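Local coordinates for glutathione S-transferase family protein (Populus trichocarpa, PDB 5F06) that probably catalyses the conjugation of glutathione to electrophilic substrates, as a Phi-class glutathione transferase, and binds glutathione in the crystal, at residues A[55-59]-A[60-64]; A[18-22]-A[23-27]; A[80-83]-A[84-88]; A[109-112]-A[113-117]. All coordinates share one frame; numbering follows the deposited sequence. Where two conformers were deposited one is given.

Contact 1. Residues A[55-59]-A[60-64]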
loop_
_atom_site.group_PDB
_atom_site.type_symbol
_atom_site.label_atom_id
_atom_site.label_comp_id
_atom_site.label_asym_id
_atom_site.label_seq_id
_atom_site.Cartn_x
_atom_site.Cartn_y
_atom_site.Cartn_z
ATOM N N ALA A 55 5.134 13.012 9.358
ATOM C CA ALA A 55 6.325 12.291 9.763
ATOM C C ALA A 55 6.243 12.034 11.260
ATOM O O ALA A 55 5.510 12.721 11.978
ATOM C CB ALA A 55 7.575 13.071 9.423
ATOM N N LEU A 56 6.994 11.041 11.722
ATOM C CA LEU A 56 7.066 10.712 13.139
ATOM C C LEU A 56 8.514 10.685 13.607
ATOM O O LEU A 56 9.352 10.032 12.990
ATOM C CB LEU A 56 6.415 9.356 13.417
ATOM C CG LEU A 56 6.356 8.928 14.888
ATOM C CD1 LEU A 56 5.223 9.629 15.605
ATOM C CD2 LEU A 56 6.205 7.426 15.012
ATOM N N GLU A 57 8.801 11.411 14.683
ATOM C CA GLU A 57 10.070 11.278 15.391
ATOM C C GLU A 57 9.810 10.621 16.738
ATOM O O GLU A 57 9.023 11.119 17.544
ATOM C CB GLU A 57 10.765 12.636 15.587
ATOM C CG GLU A 57 11.490 13.163 14.349
ATOM C CD GLU A 57 12.251 14.454 14.617
ATOM O OE1 GLU A 57 11.873 15.175 15.571
ATOM O OE2 GLU A 57 13.228 14.746 13.882
ATOM N N GLU A 58 10.458 9.484 16.958
ATOM C CA GLU A 58 10.431 8.812 18.248
ATOM C C GLU A 58 11.866 8.572 18.672
ATOM O O GLU A 58 12.502 7.615 18.225
ATOM C CB GLU A 58 9.661 7.496 18.168
ATOM C CG GLU A 58 9.487 6.808 19.510
ATOM C CD GLU A 58 9.189 5.330 19.378
ATOM O OE1 GLU A 58 9.801 4.672 18.513
ATOM O OE2 GLU A 58 8.344 4.819 20.147
ATOM N N ASP A 59 12.373 9.458 19.525
ATOM C CA ASP A 59 13.781 9.468 19.890
ATOM C C ASP A 59 14.642 9.523 18.621
ATOM O O ASP A 59 14.517 10.464 17.837
ATOM C CB ASP A 59 14.108 8.251 20.755
ATOM C CG ASP A 59 13.239 8.178 21.999
ATOM O OD1 ASP A 59 13.109 9.208 22.700
ATOM O OD2 ASP A 59 12.670 7.101 22.266
ATOM N N ASP A 60 15.494 8.523 18.404
ATOM C CA ASP A 60 16.391 8.530 17.245
ATOM C C ASP A 60 15.767 7.893 15.997
ATOM O O ASP A 60 16.405 7.824 14.942
ATOM C CB ASP A 60 17.699 7.814 17.594
ATOM C CG ASP A 60 18.486 8.533 18.676
ATOM O OD1 ASP A 60 18.185 9.716 18.946
ATOM O OD2 ASP A 60 19.411 7.921 19.252
ATOM N N LEU A 61 14.525 7.435 16.117
ATOM C CA LEU A 61 13.801 6.876 14.978
ATOM C C LEU A 61 12.968 7.942 14.282
ATOM O O LEU A 61 12.305 8.748 14.938
ATOM C CB LEU A 61 12.896 5.730 15.428
ATOM C CG LEU A 61 12.127 5.002 14.321
ATOM C CD1 LEU A 61 13.085 4.299 13.368
ATOM C CD2 LEU A 61 11.139 4.005 14.917
ATOM N N THR A 62 13.006 7.934 12.951
ATOM C CA THR A 62 12.188 8.823 12.137
ATOM C C THR A 62 11.450 8.029 11.059
ATOM O O THR A 62 12.066 7.263 10.312
ATOM C CB THR A 62 13.031 9.923 11.468
ATOM O OG1 THR A 62 13.828 10.585 12.459
ATOM C CG2 THR A 62 12.124 10.955 10.764
ATOM N N LEU A 63 10.134 8.221 10.991
ATOM C CA LEU A 63 9.282 7.520 10.030
ATOM C C LEU A 63 8.440 8.473 9.190
ATOM O O LEU A 63 8.144 9.599 9.602
ATOM C CB LEU A 63 8.342 6.547 10.748
ATOM C CG LEU A 63 8.951 5.532 11.711
ATOM C CD1 LEU A 63 7.836 4.714 12.346
ATOM C CD2 LEU A 63 9.944 4.632 11.009
ATOM N N PHE A 64 8.041 8.007 8.012
ATOM C CA PHE A 64 7.032 8.693 7.233
ATOM C C PHE A 64 6.170 7.634 6.534
ATOM O O PHE A 64 6.407 6.437 6.713
ATOM C CB PHE A 64 7.667 9.695 6.248
ATOM C CG PHE A 64 8.574 9.075 5.216
ATOM C CD1 PHE A 64 9.923 8.901 5.468
ATOM C CD2 PHE A 64 8.080 8.702 3.977
ATOM C CE1 PHE A 64 10.759 8.345 4.508
ATOM C CE2 PHE A 64 8.908 8.153 3.017
ATOM C CZ PHE A 64 10.246 7.971 3.285
HETATM O O HOH W 1 14.782 13.011 12.243
HETATM O O HOH W 2 16.920 12.168 17.392
HETATM O O HOH W 3 13.909 11.240 15.400
#
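Thr62 lies beside Glu57, the two side chains pointing the same way from adjoining strands. At its root, Thr62 CB sits 4.0 Å from Leu56 O, and the methyl comes slightly closer, with CG2 at 3.7 Å from that oxygen. The hydroxyl branch turns the other way: with OG1 beside the backbone N and anti to the carbonyl carbon (chi1 -52°), it comes alongside the aliphatic part of Glu57, OG1 to CG 4.0 Å. A water 2.6 Å from Thr62 OG1 donates to it and also to Glu57 OE2 at 2.8 Å. A second water accepts from OG1 and donates to Asp59 O and Leu61 O, so the hydroxyl both gives and takes. The other carboxylate oxygen, Glu57 OE1, is held by Tyr5. This is a β-hairpin, strands 55-58 and 61-64 joined by a type II' turn from Glu58 to Leu61, and it forms one edge of the sheet within the chain, in the thioredoxin-like domain. Leu56 and Leu63 make a hydrogen-bonded antiparallel pair; Leu63 N donates to Leu56 O at 2.8 Å, and Leu61 N closes the turn on Glu58 O. On the face opposite Thr62, Leu56 and Leu63 lie side by side, CD2 to CD1 4.1 Å, and pack on Ile69 of helix 66-76. Glu58 slants across Leu61, its carboxylate bound by Tyr72 and Lys76, while Val98 of the second subunit packs on Leu63.

Contact 2. Residues A[18-22]-A[23-27]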
loop_
_atom_site.group_PDB
_atom_site.type_symbol
_atom_site.label_atom_id
_atom_site.label_comp_id
_atom_site.label_asym_id
_atom_site.label_seq_id
_atom_site.Cartn_x
_atom_site.Cartn_y
_atom_site.Cartn_z
ATOM N N THR A 18 -6.026 9.057 14.765
ATOM C CA THR A 18 -7.061 8.152 15.243
ATOM C C THR A 18 -6.431 6.856 15.754
ATOM O O THR A 18 -6.893 6.286 16.746
ATOM C CB THR A 18 -8.117 7.850 14.150
ATOM O OG1 THR A 18 -9.148 7.015 14.694
ATOM C CG2 THR A 18 -7.492 7.171 12.948
ATOM N N CYS A 19 -5.363 6.404 15.100
ATOM C CA CYS A 19 -4.641 5.221 15.562
ATOM C C CYS A 19 -4.037 5.459 16.948
ATOM O O CYS A 19 -4.157 4.613 17.838
ATOM C CB CYS A 19 -3.540 4.828 14.572
ATOM S SG CYS A 19 -2.563 3.375 15.088
ATOM N N LEU A 20 -3.397 6.611 17.132
ATOM C CA LEU A 20 -2.835 6.974 18.431
ATOM C C LEU A 20 -3.899 6.941 19.536
ATOM O O LEU A 20 -3.635 6.456 20.636
ATOM C CB LEU A 20 -2.180 8.357 18.362
ATOM C CG LEU A 20 -0.864 8.423 17.579
ATOM C CD1 LEU A 20 -0.528 9.851 17.161
ATOM C CD2 LEU A 20 0.270 7.840 18.408
ATOM N N HIS A 21 -5.099 7.437 19.245
ATOM C CA HIS A 21 -6.173 7.457 20.240
ATOM C C HIS A 21 -6.734 6.068 20.514
ATOM O O HIS A 21 -7.051 5.743 21.664
ATOM C CB HIS A 21 -7.305 8.390 19.798
ATOM C CG HIS A 21 -6.921 9.834 19.790
ATOM N ND1 HIS A 21 -6.289 10.440 20.856
ATOM C CD2 HIS A 21 -7.085 10.797 18.853
ATOM C CE1 HIS A 21 -6.078 11.713 20.573
ATOM N NE2 HIS A 21 -6.552 11.956 19.364
ATOM N N GLU A 22 -6.880 5.257 19.469
ATOM C CA GLU A 22 -7.313 3.874 19.642
ATOM C C GLU A 22 -6.388 3.155 20.618
ATOM O O GLU A 22 -6.831 2.324 21.410
ATOM C CB GLU A 22 -7.340 3.133 18.303
ATOM C CG GLU A 22 -8.447 3.572 17.355
ATOM C CD GLU A 22 -9.827 3.082 17.771
ATOM O OE1 GLU A 22 -9.936 2.335 18.764
ATOM O OE2 GLU A 22 -10.809 3.447 17.092
ATOM N N LYS A 23 -5.101 3.490 20.563
ATOM C CA LYS A 23 -4.097 2.822 21.386
ATOM C C LYS A 23 -3.917 3.510 22.743
ATOM O O LYS A 23 -3.099 3.077 23.558
ATOM C CB LYS A 23 -2.761 2.768 20.640
ATOM C CG LYS A 23 -2.813 2.001 19.309
ATOM C CD LYS A 23 -3.207 0.543 19.482
ATOM C CE LYS A 23 -2.149 -0.259 20.230
ATOM N NZ LYS A 23 -2.583 -1.657 20.487
ATOM N N ASN A 24 -4.693 4.565 22.986
ATOM C CA ASN A 24 -4.615 5.328 24.237
ATOM C C ASN A 24 -3.212 5.863 24.511
ATOM O O ASN A 24 -2.747 5.830 25.649
ATOM C CB ASN A 24 -5.057 4.470 25.426
ATOM C CG ASN A 24 -6.499 4.015 25.323
ATOM O OD1 ASN A 24 -7.321 4.654 24.666
ATOM N ND2 ASN A 24 -6.818 2.912 25.994
ATOM N N LEU A 25 -2.544 6.364 23.478
ATOM C CA LEU A 25 -1.155 6.803 23.610
ATOM C C LEU A 25 -1.011 8.306 23.826
ATOM O O LEU A 25 -1.771 9.108 23.272
ATOM C CB LEU A 25 -0.359 6.399 22.369
ATOM C CG LEU A 25 -0.145 4.897 22.172
ATOM C CD1 LEU A 25 0.474 4.630 20.815
ATOM C CD2 LEU A 25 0.726 4.321 23.281
ATOM N N ASP A 26 -0.024 8.675 24.639
ATOM C CA ASP A 26 0.428 10.058 24.727
ATOM C C ASP A 26 1.205 10.370 23.465
ATOM O O ASP A 26 1.846 9.486 22.898
ATOM C CB ASP A 26 1.330 10.294 25.952
ATOM C CG ASP A 26 0.611 10.110 27.277
ATOM O OD1 ASP A 26 -0.636 10.070 27.305
ATOM O OD2 ASP A 26 1.310 10.022 28.306
ATOM N N PHE A 27 1.166 11.625 23.032
ATOM C CA PHE A 27 1.926 12.049 21.864
ATOM C C PHE A 27 1.921 13.566 21.779
ATOM O O PHE A 27 1.145 14.228 22.462
ATOM C CB PHE A 27 1.344 11.454 20.578
ATOM C CG PHE A 27 -0.030 11.962 20.247
ATOM C CD1 PHE A 27 -1.157 11.332 20.749
ATOM C CD2 PHE A 27 -0.195 13.072 19.434
ATOM C CE1 PHE A 27 -2.422 11.802 20.453
ATOM C CE2 PHE A 27 -1.455 13.548 19.132
ATOM C CZ PHE A 27 -2.570 12.914 19.642
HETATM O O HOH W 4 -4.517 9.096 23.181
#
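Leu20 O is gripped by two backbone N-H groups: Leu25 N at 3.0 Å in an almost straight bond (170° at the hydrogen), and, weakly, Lys23 N, which binds Cys19 O as well. Asn24 N reaches back to His21 O at 2.9 Å. With the positive phi of Asn24, the bonds from Leu25 N to Leu20 O and from Asn24 N to His21 O make a Schellman motif that ends helix 11-22 and turns the chain toward strand 28-31. Beyond it, Phe27 folds back on the last turn. Its CG stands between the backbone N and the carbonyl carbon (chi1 66°), which brings one ring face over Leu20, whose CD1 lies 3.9 Å from the ring centroid in a CH-π contact. The same ring turns its edge to the face of His21 in an offset edge-to-face pair, centroids 5.5 Å apart and planes at 65°, with CE1 of Phe27 3.7 Å from CE1 of His21. The other methyl of Leu20 serves Leu25 instead, CD2 to CD1 4.0 Å, the two side chains crossing at about a right angle. A water donates to Leu25 O and also meets His21 ND1. With the ring gone, an alanine here would probably leave Leu20 CD1 without its aromatic cover and His21 freer to turn. Leu20 and Leu25 press on Ile73 of helix 66-76 and on Leu2 of strand 2-6, which Phe27 also touches, while His21 leans on helix 202-210.

Contact 3. Residues A[80-83]-A[84-88]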
loop_
_atom_site.group_PDB
_atom_site.type_symbol
_atom_site.label_atom_id
_atom_site.label_comp_id
_atom_site.label_asym_id
_atom_site.label_seq_id
_atom_site.Cartn_x
_atom_site.Cartn_y
_atom_site.Cartn_z
ATOM N N THR A 80 -1.942 -2.934 24.552
ATOM C CA THR A 80 -2.363 -1.663 25.131
ATOM C C THR A 80 -3.397 -1.003 24.226
ATOM O O THR A 80 -3.213 -0.915 23.017
ATOM C CB THR A 80 -1.156 -0.730 25.352
ATOM O OG1 THR A 80 -0.329 -1.284 26.383
ATOM C CG2 THR A 80 -1.599 0.677 25.764
ATOM N N GLY A 81 -4.494 -0.551 24.822
ATOM C CA GLY A 81 -5.570 0.049 24.065
ATOM C C GLY A 81 -6.225 -0.987 23.173
ATOM O O GLY A 81 -6.250 -2.174 23.501
ATOM N N TYR A 82 -6.755 -0.548 22.038
ATOM C CA TYR A 82 -7.493 -1.460 21.178
ATOM C C TYR A 82 -6.578 -2.378 20.365
ATOM O O TYR A 82 -5.500 -1.986 19.928
ATOM C CB TYR A 82 -8.413 -0.697 20.224
ATOM C CG TYR A 82 -9.286 -1.648 19.454
ATOM C CD1 TYR A 82 -10.464 -2.132 20.003
ATOM C CD2 TYR A 82 -8.909 -2.103 18.199
ATOM C CE1 TYR A 82 -11.256 -3.025 19.312
ATOM C CE2 TYR A 82 -9.691 -2.997 17.504
ATOM C CZ TYR A 82 -10.863 -3.457 18.064
ATOM O OH TYR A 82 -11.646 -4.349 17.370
ATOM N N ASP A 83 -7.053 -3.603 20.155
ATOM C CA ASP A 83 -6.326 -4.634 19.421
ATOM C C ASP A 83 -6.487 -4.463 17.906
ATOM O O ASP A 83 -7.306 -5.141 17.280
ATOM C CB ASP A 83 -6.829 -6.011 19.867
ATOM C CG ASP A 83 -6.068 -7.156 19.234
ATOM O OD1 ASP A 83 -5.003 -6.917 18.625
ATOM O OD2 ASP A 83 -6.539 -8.304 19.365
ATOM N N LEU A 84 -5.695 -3.562 17.325
ATOM C CA LEU A 84 -5.886 -3.149 15.933
ATOM C C LEU A 84 -5.388 -4.160 14.896
ATOM O O LEU A 84 -5.956 -4.241 13.805
ATOM C CB LEU A 84 -5.191 -1.806 15.676
ATOM C CG LEU A 84 -5.868 -0.545 16.216
ATOM C CD1 LEU A 84 -4.954 0.660 16.060
ATOM C CD2 LEU A 84 -7.194 -0.297 15.501
ATOM N N ILE A 85 -4.330 -4.909 15.214
ATOM C CA ILE A 85 -3.759 -5.851 14.246
ATOM C C ILE A 85 -3.836 -7.309 14.712
ATOM O O ILE A 85 -3.277 -8.200 14.073
ATOM C CB ILE A 85 -2.294 -5.491 13.909
ATOM C CG1 ILE A 85 -1.409 -5.513 15.161
ATOM C CG2 ILE A 85 -2.245 -4.119 13.230
ATOM C CD1 ILE A 85 0.080 -5.421 14.855
ATOM N N ARG A 86 -4.549 -7.538 15.813
ATOM C CA ARG A 86 -4.953 -8.882 16.238
ATOM C C ARG A 86 -3.755 -9.749 16.646
ATOM O O ARG A 86 -3.485 -10.791 16.050
ATOM C CB ARG A 86 -5.758 -9.560 15.123
ATOM C CG ARG A 86 -6.773 -8.639 14.436
ATOM C CD ARG A 86 -7.663 -7.896 15.431
ATOM N NE ARG A 86 -8.576 -8.782 16.139
ATOM C CZ ARG A 86 -9.408 -8.384 17.097
ATOM N NH1 ARG A 86 -9.442 -7.110 17.471
ATOM N NH2 ARG A 86 -10.211 -9.259 17.682
ATOM N N HIS A 87 -3.065 -9.319 17.698
ATOM C CA HIS A 87 -1.795 -9.923 18.104
ATOM C C HIS A 87 -1.906 -11.292 18.787
ATOM O O HIS A 87 -0.883 -11.882 19.139
ATOM C CB HIS A 87 -1.049 -8.965 19.041
ATOM C CG HIS A 87 -1.702 -8.794 20.376
ATOM N ND1 HIS A 87 -2.737 -7.911 20.591
ATOM C CD2 HIS A 87 -1.464 -9.391 21.567
ATOM C CE1 HIS A 87 -3.112 -7.973 21.857
ATOM N NE2 HIS A 87 -2.356 -8.864 22.471
ATOM N N GLU A 88 -3.120 -11.796 18.989
ATOM C CA GLU A 88 -3.291 -13.100 19.639
ATOM C C GLU A 88 -4.184 -14.037 18.827
ATOM O O GLU A 88 -4.676 -15.046 19.338
ATOM C CB GLU A 88 -3.844 -12.920 21.059
ATOM C CG GLU A 88 -4.994 -11.932 21.191
ATOM C CD GLU A 88 -5.399 -11.692 22.643
ATOM O OE1 GLU A 88 -4.673 -12.146 23.557
ATOM O OE2 GLU A 88 -6.444 -11.046 22.869
HETATM O O HOH W 5 -2.994 -5.553 18.161
HETATM O O HOH W 6 -8.127 -8.795 21.488
#
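Asp83 and Arg86 lie stacked in a loop that contains an inverse γ-turn centred on Asp83 and leads from helix 66-76 to helix 90-120. The carboxylate and guanidinium planes are only 15° apart, and OD2 sits over the centre of the guanidinium, so the long salt bridge (Asp83 OD2 to Arg86 NH1 3.7 Å) rests on charge alone, with no N-H aimed at it. Bends at chi2 and chi3 curl the Arg86 chain back until NH1 donates to Asp83 O at 2.9 Å, in the carbonyl plane; NE pairs with Glu92 and the group also makes a cation-π contact with Phe161. Asp83 OD1 gathers the remaining bonds. The syn lone pair of Asp83 OD1 takes His87 N at 3.2 Å, while Arg86 N and His87 ND1 add weak bonds, the imidazole meeting OD1 at its edge with its plane 63° from the carboxylate. Together these bonds probably limit the rotation of the carboxylate. Tyr82 crosses Leu84 at about a right angle, CD2 to CD2 3.7 Å, and its hydroxyl is bound to Tyr162 O. Asp83 OD2 stands 4.5 Å from Glu88 OE2, a like charge probably eased by the water that donates to both oxygens.

Contact 4. Residues A[109-112]-A[113-117]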
loop_
_atom_site.group_PDB
_atom_site.type_symbol
_atom_site.label_atom_id
_atom_site.label_comp_id
_atom_site.label_asym_id
_atom_site.label_seq_id
_atom_site.Cartn_x
_atom_site.Cartn_y
_atom_site.Cartn_z
ATOM N N PRO A 109 -6.632 4.602 -4.137
ATOM C CA PRO A 109 -6.386 5.193 -5.460
ATOM C C PRO A 109 -7.662 5.699 -6.135
ATOM O O PRO A 109 -7.574 6.517 -7.048
ATOM C CB PRO A 109 -5.770 4.037 -6.256
ATOM C CG PRO A 109 -5.245 3.095 -5.240
ATOM C CD PRO A 109 -6.179 3.203 -4.075
ATOM N N ALA A 110 -8.819 5.217 -5.687
ATOM C CA ALA A 110 -10.100 5.634 -6.244
ATOM C C ALA A 110 -10.706 6.812 -5.473
ATOM O O ALA A 110 -11.305 7.700 -6.073
ATOM C CB ALA A 110 -11.074 4.454 -6.263
ATOM N N ILE A 111 -10.550 6.831 -4.151
ATOM C CA ILE A 111 -11.164 7.894 -3.350
ATOM C C ILE A 111 -10.284 9.145 -3.274
ATOM O O ILE A 111 -10.796 10.265 -3.188
ATOM C CB ILE A 111 -11.493 7.410 -1.916
ATOM C CG1 ILE A 111 -12.373 8.439 -1.207
ATOM C CG2 ILE A 111 -10.226 7.116 -1.120
ATOM C CD1 ILE A 111 -13.067 7.907 0.023
ATOM N N ALA A 112 -8.967 8.970 -3.325
ATOM C CA ALA A 112 -8.064 10.111 -3.186
ATOM C C ALA A 112 -8.321 11.191 -4.254
ATOM O O ALA A 112 -8.404 12.373 -3.921
ATOM C CB ALA A 112 -6.608 9.649 -3.229
ATOM N N PRO A 113 -8.455 10.799 -5.534
ATOM C CA PRO A 113 -8.665 11.834 -6.555
ATOM C C PRO A 113 -9.981 12.593 -6.379
ATOM O O PRO A 113 -10.060 13.774 -6.723
ATOM C CB PRO A 113 -8.674 11.042 -7.871
ATOM C CG PRO A 113 -8.033 9.745 -7.558
ATOM C CD PRO A 113 -8.376 9.458 -6.134
ATOM N N ILE A 114 -11.003 11.925 -5.859
ATOM C CA ILE A 114 -12.285 12.579 -5.624
ATOM C C ILE A 114 -12.097 13.719 -4.629
ATOM O O ILE A 114 -12.503 14.855 -4.878
ATOM C CB ILE A 114 -13.341 11.585 -5.085
ATOM C CG1 ILE A 114 -13.569 10.462 -6.099
ATOM C CG2 ILE A 114 -14.643 12.306 -4.773
ATOM C CD1 ILE A 114 -14.449 9.322 -5.588
ATOM N N VAL A 115 -11.458 13.409 -3.507
ATOM C CA VAL A 115 -11.271 14.381 -2.442
ATOM C C VAL A 115 -10.308 15.475 -2.890
ATOM O O VAL A 115 -10.479 16.643 -2.533
ATOM C CB VAL A 115 -10.756 13.701 -1.156
ATOM C CG1 VAL A 115 -10.337 14.724 -0.109
ATOM C CG2 VAL A 115 -11.833 12.783 -0.592
ATOM N N PHE A 116 -9.301 15.094 -3.671
ATOM C CA PHE A 116 -8.338 16.057 -4.185
ATOM C C PHE A 116 -9.049 17.121 -5.014
ATOM O O PHE A 116 -8.828 18.317 -4.836
ATOM C CB PHE A 116 -7.268 15.373 -5.036
ATOM C CG PHE A 116 -6.259 16.327 -5.612
ATOM C CD1 PHE A 116 -5.105 16.639 -4.913
ATOM C CD2 PHE A 116 -6.470 16.918 -6.848
ATOM C CE1 PHE A 116 -4.177 17.522 -5.439
ATOM C CE2 PHE A 116 -5.549 17.799 -7.377
ATOM C CZ PHE A 116 -4.401 18.103 -6.673
ATOM N N GLN A 117 -9.902 16.675 -5.924
ATOM C CA GLN A 117 -10.600 17.592 -6.817
ATOM C C GLN A 117 -11.526 18.540 -6.049
ATOM O O GLN A 117 -11.573 19.740 -6.334
ATOM C CB GLN A 117 -11.389 16.805 -7.867
ATOM C CG GLN A 117 -10.517 16.172 -8.951
ATOM C CD GLN A 117 -9.666 17.189 -9.691
ATOM O OE1 GLN A 117 -10.108 18.306 -9.960
ATOM N NE2 GLN A 117 -8.433 16.807 -10.016
#
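Phe116 meets Ala112 through its CB, 3.4 Å from Ala112 O; its ring leads away, neither face touching 109-112, and Gln117 NE2 lies at the ring edge, in plane. The other ring, that of Pro113, is where the two segments fit together. Pro113 CD lies 3.2 Å from Pro109 O, where the N-H of another residue would point, and Pro113 CG lies 3.3 Å from the same oxygen; Pro113 CD is also 3.4 Å from Ala110 O. As a knob the ring rests among Pro109, Ala110, Ile111 and Ala112. This is a proline kink within the long helix 90-120: Pro113 N has no hydrogen to offer Pro109 O. Ala110 O, one residue on, is buried without a polar partner, covered by CG1 and CD1 of Ile114. Regular bonding is back by Val115, whose N donates to Ile111 O at 3.2 Å, and Phe116 N donates to Ala112 O at 2.9 Å. Replacing the ring by the smaller side chain of an alanine would probably open a gap beside Pro109 O and Ala110 O and loosen the contact with Asn136 of helix 130-153. Ile111 and Val115 pack on Tyr172 of helix 170-176.

Contacts 2 and 3 touch, their centres about 12 Å apart: Glu22 O lies 2.9 Å from Tyr82 N, and Lys23 NZ lies 3.0 Å from Tyr82 O, both probable hydrogen bonds that tie the end of helix 11-22 to the loop 80-88. Contact 1, in the same thioredoxin-like domain as contact 2, comes no nearer to it than about 6 Å between nearest atoms. Contact 4 stands apart in the helical domain, its centre about 28 Å from that of contact 1. Yet both approach glutathione: the side chains of Phe64 and Phe116 come within about 6 and 7 Å of a bound molecule, and the side chain of Val115 is about 5 Å from that of Thr11, a pocket residue.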